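Local coordinates for protein pyridoxine 4-oxidase (Mesorhizobium loti, PDB 4HA6) that oxidises pyridoxine at its 4-hydroxymethyl group with molecular oxygen, as an FAD-dependent enzyme of the GMC oxidoreductase family, at residues A[252-264]-A[371-384]. Numbering follows the deposited sequence. Where two conformers were deposited one is given.
With FAD (flavin-adenine dinucleotide), chain B.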
loop_
_atom_site.group_PDB
_atom_site.type_symbol
_atom_site.label_atom_id
_atom_site.label_comp_id
_atom_site.label_asym_id
_atom_site.label_seq_id
_atom_site.Cartn_x
_atom_site.Cartn_y
_atom_site.Cartn_z
ATOM N N GLY A 252 8.875 3.673 4.836
ATOM C CA GLY A 252 8.167 2.955 3.778
ATOM C C GLY A 252 8.963 1.861 3.062
ATOM O O GLY A 252 10.153 1.679 3.303
ATOM N N ALA A 253 8.294 1.138 2.165
ATOM C CA ALA A 253 8.850 -0.072 1.553
ATOM C C ALA A 253 10.179 0.121 0.811
ATOM O O ALA A 253 10.970 -0.809 0.683
ATOM C CB ALA A 253 7.813 -0.724 0.637
ATOM N N LEU A 254 10.434 1.327 0.333
ATOM C CA LEU A 254 11.667 1.583 -0.397
ATOM C C LEU A 254 12.675 2.288 0.471
ATOM O O LEU A 254 13.866 1.926 0.525
ATOM C CB LEU A 254 11.352 2.445 -1.619
ATOM C CG LEU A 254 10.536 1.676 -2.649
ATOM C CD1 LEU A 254 9.763 2.626 -3.523
ATOM C CD2 LEU A 254 11.456 0.819 -3.478
ATOM N N GLU A 255 12.201 3.302 1.179
ATOM C CA GLU A 255 13.134 4.171 1.878
ATOM C C GLU A 255 13.617 3.623 3.216
ATOM O O GLU A 255 14.710 3.969 3.679
ATOM C CB GLU A 255 12.545 5.583 1.997
ATOM C CG GLU A 255 12.442 6.297 0.647
ATOM C CD GLU A 255 13.807 6.547 -0.012
ATOM O OE1 GLU A 255 14.855 6.489 0.679
ATOM O OE2 GLU A 255 13.837 6.816 -1.232
ATOM N N SER A 256 12.828 2.765 3.853
ATOM C CA SER A 256 13.353 2.139 5.062
ATOM C C SER A 256 14.566 1.224 4.771
ATOM O O SER A 256 15.621 1.406 5.397
ATOM C CB SER A 256 12.263 1.450 5.880
ATOM O OG SER A 256 11.442 2.414 6.510
ATOM N N PRO A 257 14.440 0.273 3.811
ATOM C CA PRO A 257 15.644 -0.521 3.528
ATOM C C PRO A 257 16.804 0.341 3.014
ATOM O O PRO A 257 17.967 0.060 3.347
ATOM C CB PRO A 257 15.181 -1.507 2.444
ATOM C CG PRO A 257 13.954 -0.910 1.840
ATOM C CD PRO A 257 13.297 -0.144 2.975
ATOM N N ALA A 258 16.512 1.372 2.220
ATOM C CA ALA A 258 17.584 2.224 1.705
ATOM C C ALA A 258 18.352 2.898 2.843
ATOM O O ALA A 258 19.580 2.991 2.802
ATOM C CB ALA A 258 17.037 3.268 0.740
ATOM N N LEU A 259 17.628 3.388 3.846
ATOM C CA LEU A 259 18.282 4.045 4.974
ATOM C C LEU A 259 19.176 3.054 5.687
ATOM O O LEU A 259 20.302 3.390 6.070
ATOM C CB LEU A 259 17.256 4.617 5.954
ATOM C CG LEU A 259 17.842 5.211 7.240
ATOM C CD1 LEU A 259 18.960 6.237 6.940
ATOM C CD2 LEU A 259 16.742 5.829 8.091
ATOM N N LEU A 260 18.678 1.835 5.877
ATOM C CA LEU A 260 19.474 0.809 6.558
ATOM C C LEU A 260 20.753 0.493 5.766
ATOM O O LEU A 260 21.853 0.409 6.352
ATOM C CB LEU A 260 18.640 -0.446 6.839
ATOM C CG LEU A 260 17.472 -0.244 7.821
ATOM C CD1 LEU A 260 16.559 -1.452 7.846
ATOM C CD2 LEU A 260 17.973 0.074 9.238
ATOM N N MET A 261 20.629 0.371 4.442
ATOM C CA MET A 261 21.805 0.072 3.619
ATOM C C MET A 261 22.827 1.224 3.606
ATOM O O MET A 261 24.034 0.993 3.774
ATOM C CB MET A 261 21.390 -0.359 2.206
ATOM C CG MET A 261 20.575 -1.658 2.174
ATOM S SD MET A 261 20.179 -2.214 0.480
ATOM C CE MET A 261 18.599 -1.392 0.161
ATOM N N ARG A 262 22.346 2.458 3.436
ATOM C CA ARG A 262 23.204 3.650 3.552
ATOM C C ARG A 262 23.960 3.687 4.888
ATOM O O ARG A 262 25.045 4.261 4.967
ATOM C CB ARG A 262 22.393 4.954 3.375
ATOM C CG ARG A 262 22.071 5.319 1.921
ATOM C CD ARG A 262 21.550 6.759 1.774
ATOM N NE ARG A 262 20.587 7.131 2.816
ATOM C CZ ARG A 262 19.262 7.024 2.698
ATOM N NH1 ARG A 262 18.721 6.559 1.576
ATOM N NH2 ARG A 262 18.471 7.384 3.702
ATOM N N SER A 263 23.377 3.075 5.926
ATOM C CA SER A 263 23.959 3.065 7.264
ATOM C C SER A 263 24.876 1.871 7.454
ATOM O O SER A 263 25.409 1.661 8.545
ATOM C CB SER A 263 22.870 3.042 8.334
ATOM O OG SER A 263 21.975 4.129 8.188
ATOM N N GLY A 264 25.061 1.089 6.392
ATOM C CA GLY A 264 25.954 -0.054 6.455
ATOM C C GLY A 264 25.271 -1.257 7.068
ATOM O O GLY A 264 25.936 -2.177 7.549
ATOM N N VAL A 371 15.024 -4.578 -3.567
ATOM C CA VAL A 371 15.485 -3.192 -3.703
ATOM C C VAL A 371 16.907 -3.139 -3.155
ATOM O O VAL A 371 17.181 -3.680 -2.074
ATOM C CB VAL A 371 14.632 -2.208 -2.875
ATOM C CG1 VAL A 371 14.953 -0.768 -3.274
ATOM C CG2 VAL A 371 13.157 -2.479 -3.066
ATOM N N ARG A 372 17.806 -2.501 -3.905
ATOM C CA ARG A 372 19.219 -2.347 -3.531
ATOM C C ARG A 372 19.610 -0.885 -3.695
ATOM O O ARG A 372 19.179 -0.250 -4.655
ATOM C CB ARG A 372 20.119 -3.134 -4.491
ATOM C CG ARG A 372 20.149 -4.628 -4.302
ATOM C CD ARG A 372 21.035 -5.276 -5.387
ATOM N NE ARG A 372 20.306 -5.555 -6.625
ATOM C CZ ARG A 372 20.752 -5.283 -7.850
ATOM N NH1 ARG A 372 21.931 -4.699 -8.028
ATOM N NH2 ARG A 372 20.009 -5.586 -8.902
ATOM N N ILE A 373 20.434 -0.353 -2.794
ATOM C CA ILE A 373 20.981 0.992 -3.016
ATOM C C ILE A 373 22.020 0.899 -4.138
ATOM O O ILE A 373 22.716 -0.134 -4.254
ATOM C CB ILE A 373 21.656 1.578 -1.751
ATOM C CG1 ILE A 373 22.686 0.603 -1.173
ATOM C CG2 ILE A 373 20.608 1.948 -0.682
ATOM C CD1 ILE A 373 23.590 1.223 -0.092
ATOM N N SER A 374 22.130 1.947 -4.960
ATOM C CA SER A 374 23.156 1.975 -6.018
ATOM C C SER A 374 24.443 2.684 -5.570
ATOM O O SER A 374 25.504 2.552 -6.200
ATOM C CB SER A 374 22.609 2.632 -7.301
ATOM O OG SER A 374 22.358 4.029 -7.120
ATOM N N GLY A 375 24.358 3.446 -4.487
ATOM C CA GLY A 375 25.526 4.156 -3.985
ATOM C C GLY A 375 25.208 4.653 -2.589
ATOM O O GLY A 375 24.108 4.396 -2.085
ATOM N N PRO A 376 26.151 5.374 -1.961
ATOM C CA PRO A 376 25.908 5.839 -0.589
ATOM C C PRO A 376 25.001 7.075 -0.506
ATOM O O PRO A 376 24.516 7.380 0.586
ATOM C CB PRO A 376 27.318 6.218 -0.087
ATOM C CG PRO A 376 28.298 5.890 -1.232
ATOM C CD PRO A 376 27.477 5.771 -2.474
ATOM N N GLU A 377 24.776 7.788 -1.613
ATOM C CA GLU A 377 24.204 9.142 -1.491
ATOM C C GLU A 377 22.682 9.196 -1.564
ATOM O O GLU A 377 22.047 8.322 -2.165
ATOM C CB GLU A 377 24.811 10.077 -2.538
ATOM C CG GLU A 377 26.336 9.995 -2.621
ATOM C CD GLU A 377 27.019 10.402 -1.325
ATOM O OE1 GLU A 377 26.371 11.040 -0.470
ATOM O OE2 GLU A 377 28.214 10.083 -1.158
ATOM N N LEU A 378 22.094 10.225 -0.956
ATOM C CA LEU A 378 20.649 10.423 -1.039
ATOM C C LEU A 378 20.215 10.476 -2.506
ATOM O O LEU A 378 19.145 9.993 -2.864
ATOM C CB LEU A 378 20.232 11.703 -0.317
ATOM C CG LEU A 378 20.329 11.665 1.204
ATOM C CD1 LEU A 378 20.098 13.045 1.805
ATOM C CD2 LEU A 378 19.342 10.644 1.783
ATOM N N GLY A 379 21.071 11.022 -3.362
ATOM C CA GLY A 379 20.705 11.223 -4.759
ATOM C C GLY A 379 20.932 10.033 -5.674
ATOM O O GLY A 379 20.557 10.091 -6.851
ATOM N N ASP A 380 21.558 8.970 -5.159
ATOM C CA ASP A 380 21.802 7.762 -5.954
ATOM C C ASP A 380 20.514 6.953 -6.043
ATOM O O ASP A 380 19.972 6.520 -5.014
ATOM C CB ASP A 380 22.881 6.893 -5.299
ATOM C CG ASP A 380 24.228 7.568 -5.262
ATOM O OD1 ASP A 380 25.031 7.271 -4.341
ATOM O OD2 ASP A 380 24.474 8.405 -6.150
ATOM N N ARG A 381 20.023 6.728 -7.257
ATOM C CA ARG A 381 18.707 6.109 -7.408
ATOM C C ARG A 381 18.694 4.652 -6.953
ATOM O O ARG A 381 19.712 3.950 -7.030
ATOM C CB ARG A 381 18.200 6.240 -8.845
ATOM C CG ARG A 381 19.112 5.632 -9.867
ATOM C CD ARG A 381 18.474 4.419 -10.503
ATOM N NE ARG A 381 19.444 3.638 -11.268
ATOM C CZ ARG A 381 19.141 2.530 -11.935
ATOM N NH1 ARG A 381 17.890 2.080 -11.937
ATOM N NH2 ARG A 381 20.084 1.871 -12.601
ATOM N N LEU A 382 17.549 4.212 -6.442
ATOM C CA LEU A 382 17.410 2.835 -6.001
ATOM C C LEU A 382 17.301 1.909 -7.196
ATOM O O LEU A 382 16.763 2.290 -8.241
ATOM C CB LEU A 382 16.190 2.663 -5.093
ATOM C CG LEU A 382 16.225 3.349 -3.728
ATOM C CD1 LEU A 382 14.874 3.246 -3.021
ATOM C CD2 LEU A 382 17.341 2.802 -2.832
ATOM N N ILE A 383 17.829 0.698 -7.031
ATOM C CA ILE A 383 17.680 -0.362 -8.023
ATOM C C ILE A 383 16.532 -1.269 -7.571
ATOM O O ILE A 383 16.678 -2.044 -6.622
ATOM C CB ILE A 383 18.970 -1.165 -8.170
ATOM C CG1 ILE A 383 20.159 -0.216 -8.408
ATOM C CG2 ILE A 383 18.837 -2.216 -9.289
ATOM C CD1 ILE A 383 21.454 -0.935 -8.722
ATOM N N ILE A 384 15.389 -1.131 -8.241
ATOM C CA ILE A 384 14.140 -1.765 -7.828
ATOM C C ILE A 384 13.714 -2.797 -8.866
ATOM O O ILE A 384 13.378 -2.445 -10.010
ATOM C CB ILE A 384 13.013 -0.718 -7.687
ATOM C CG1 ILE A 384 13.374 0.328 -6.632
ATOM C CG2 ILE A 384 11.673 -1.391 -7.358
ATOM C CD1 ILE A 384 12.599 1.643 -6.793
HETATM P PA FAD B . 4.509 6.076 3.335
HETATM O O1A FAD B . 3.077 6.448 3.694
HETATM O O2A FAD B . 4.916 6.088 1.888
HETATM O O5B FAD B . 5.474 7.066 4.177
HETATM C C5B FAD B . 6.875 7.208 3.959
HETATM C C4B FAD B . 7.212 8.614 4.433
HETATM O O4B FAD B . 8.570 8.717 4.873
HETATM C C3B FAD B . 7.040 9.622 3.304
HETATM O O3B FAD B . 6.324 10.738 3.858
HETATM C C2B FAD B . 8.462 10.010 2.909
HETATM O O2B FAD B . 8.526 11.364 2.426
HETATM C C1B FAD B . 9.230 9.815 4.213
HETATM N N9A FAD B . 10.667 9.442 4.057
HETATM C C8A FAD B . 11.180 8.535 3.198
HETATM N N7A FAD B . 12.529 8.441 3.356
HETATM C C5A FAD B . 12.902 9.296 4.337
HETATM C C6A FAD B . 14.175 9.683 5.000
HETATM N N6A FAD B . 15.366 9.110 4.636
HETATM N N1A FAD B . 14.112 10.622 5.986
HETATM C C2A FAD B . 12.945 11.185 6.364
HETATM N N3A FAD B . 11.758 10.868 5.799
HETATM C C4A FAD B . 11.668 9.947 4.798
HETATM N N1 FAD B . -3.498 1.823 -0.168
HETATM C C2 FAD B . -4.768 1.501 0.140
HETATM O O2 FAD B . -4.968 0.721 1.099
HETATM N N3 FAD B . -5.823 1.960 -0.559
HETATM C C4 FAD B . -5.682 2.793 -1.605
HETATM O O4 FAD B . -6.678 3.203 -2.257
HETATM C C4X FAD B . -4.314 3.193 -2.005
HETATM N N5 FAD B . -4.081 4.011 -3.052
HETATM C C5X FAD B . -2.818 4.378 -3.385
HETATM C C6 FAD B . -2.590 5.231 -4.462
HETATM C C7 FAD B . -1.294 5.613 -4.798
HETATM C C7M FAD B . -1.066 6.540 -5.966
HETATM C C8 FAD B . -0.142 5.109 -4.001
HETATM C C8M FAD B . 1.258 5.519 -4.372
HETATM C C9 FAD B . -0.358 4.256 -2.919
HETATM C C9A FAD B . -1.660 3.872 -2.595
HETATM N N10 FAD B . -1.890 3.010 -1.509
HETATM C C10 FAD B . -3.209 2.651 -1.193
HETATM C "C1'" FAD B . -0.762 2.490 -0.726
HETATM C "C2'" FAD B . -0.627 3.157 0.634
HETATM O "O2'" FAD B . -0.753 4.582 0.499
HETATM C "C3'" FAD B . 0.757 2.789 1.173
HETATM O "O3'" FAD B . 0.900 1.360 1.117
HETATM C "C4'" FAD B . 0.948 3.277 2.598
HETATM O "O4'" FAD B . 0.734 4.700 2.615
HETATM C "C5'" FAD B . 2.343 2.927 3.128
HETATM O "O5'" FAD B . 2.613 3.762 4.252
HETATM P P FAD B . 4.063 3.728 4.932
HETATM O O1P FAD B . 4.015 4.379 6.309
HETATM O O2P FAD B . 4.655 2.341 4.789
HETATM O O3P FAD B . 4.918 4.645 3.933
#
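I373 puts CG1 between its backbone N and carbonyl carbon (chi1 52°) with CD1 extended beyond it (chi2 168°), against helix 252-262, and M261, bent at its thioether (chi3 -90°), runs past it in the opposite direction. I373 CD1 meets M261 CB at 3.6 Å, while M261 CE lies 3.5 Å from V371 O; an unbranched, flexible methionine can turn its methyl toward V371 O and the backbone N of I373. A258 is small enough to let L382 close in, its CB 3.6 Å from L382 CD2. One turn earlier L254 crosses I384 at about a right angle, L254 CD2 lying 3.6 Å from I384 CD1; V371 and I384, one from each strand, meet this leucine methyl from two sides. Arginine suits position 262 because its aliphatic part can lie against the loop, R262 CD 3.3 Å from P376 O, while its flat end offers a face to L378 CD2, 3.7 Å above the centre, and NE to R219 O in a hydrogen bond. R262 NH1 makes a long, in-plane salt bridge to E255 OE1, with which L378 does not compete. A leucine in place of R262 would probably leave R219 O without this donor and E255 without its nearby positive charge. E255 OE2 is hydrogen-bonded to Y60 OH. Carbon packing thus carries the strand end, and the hairpin covers a helix whose E255 and R262 reach the FAD adenine.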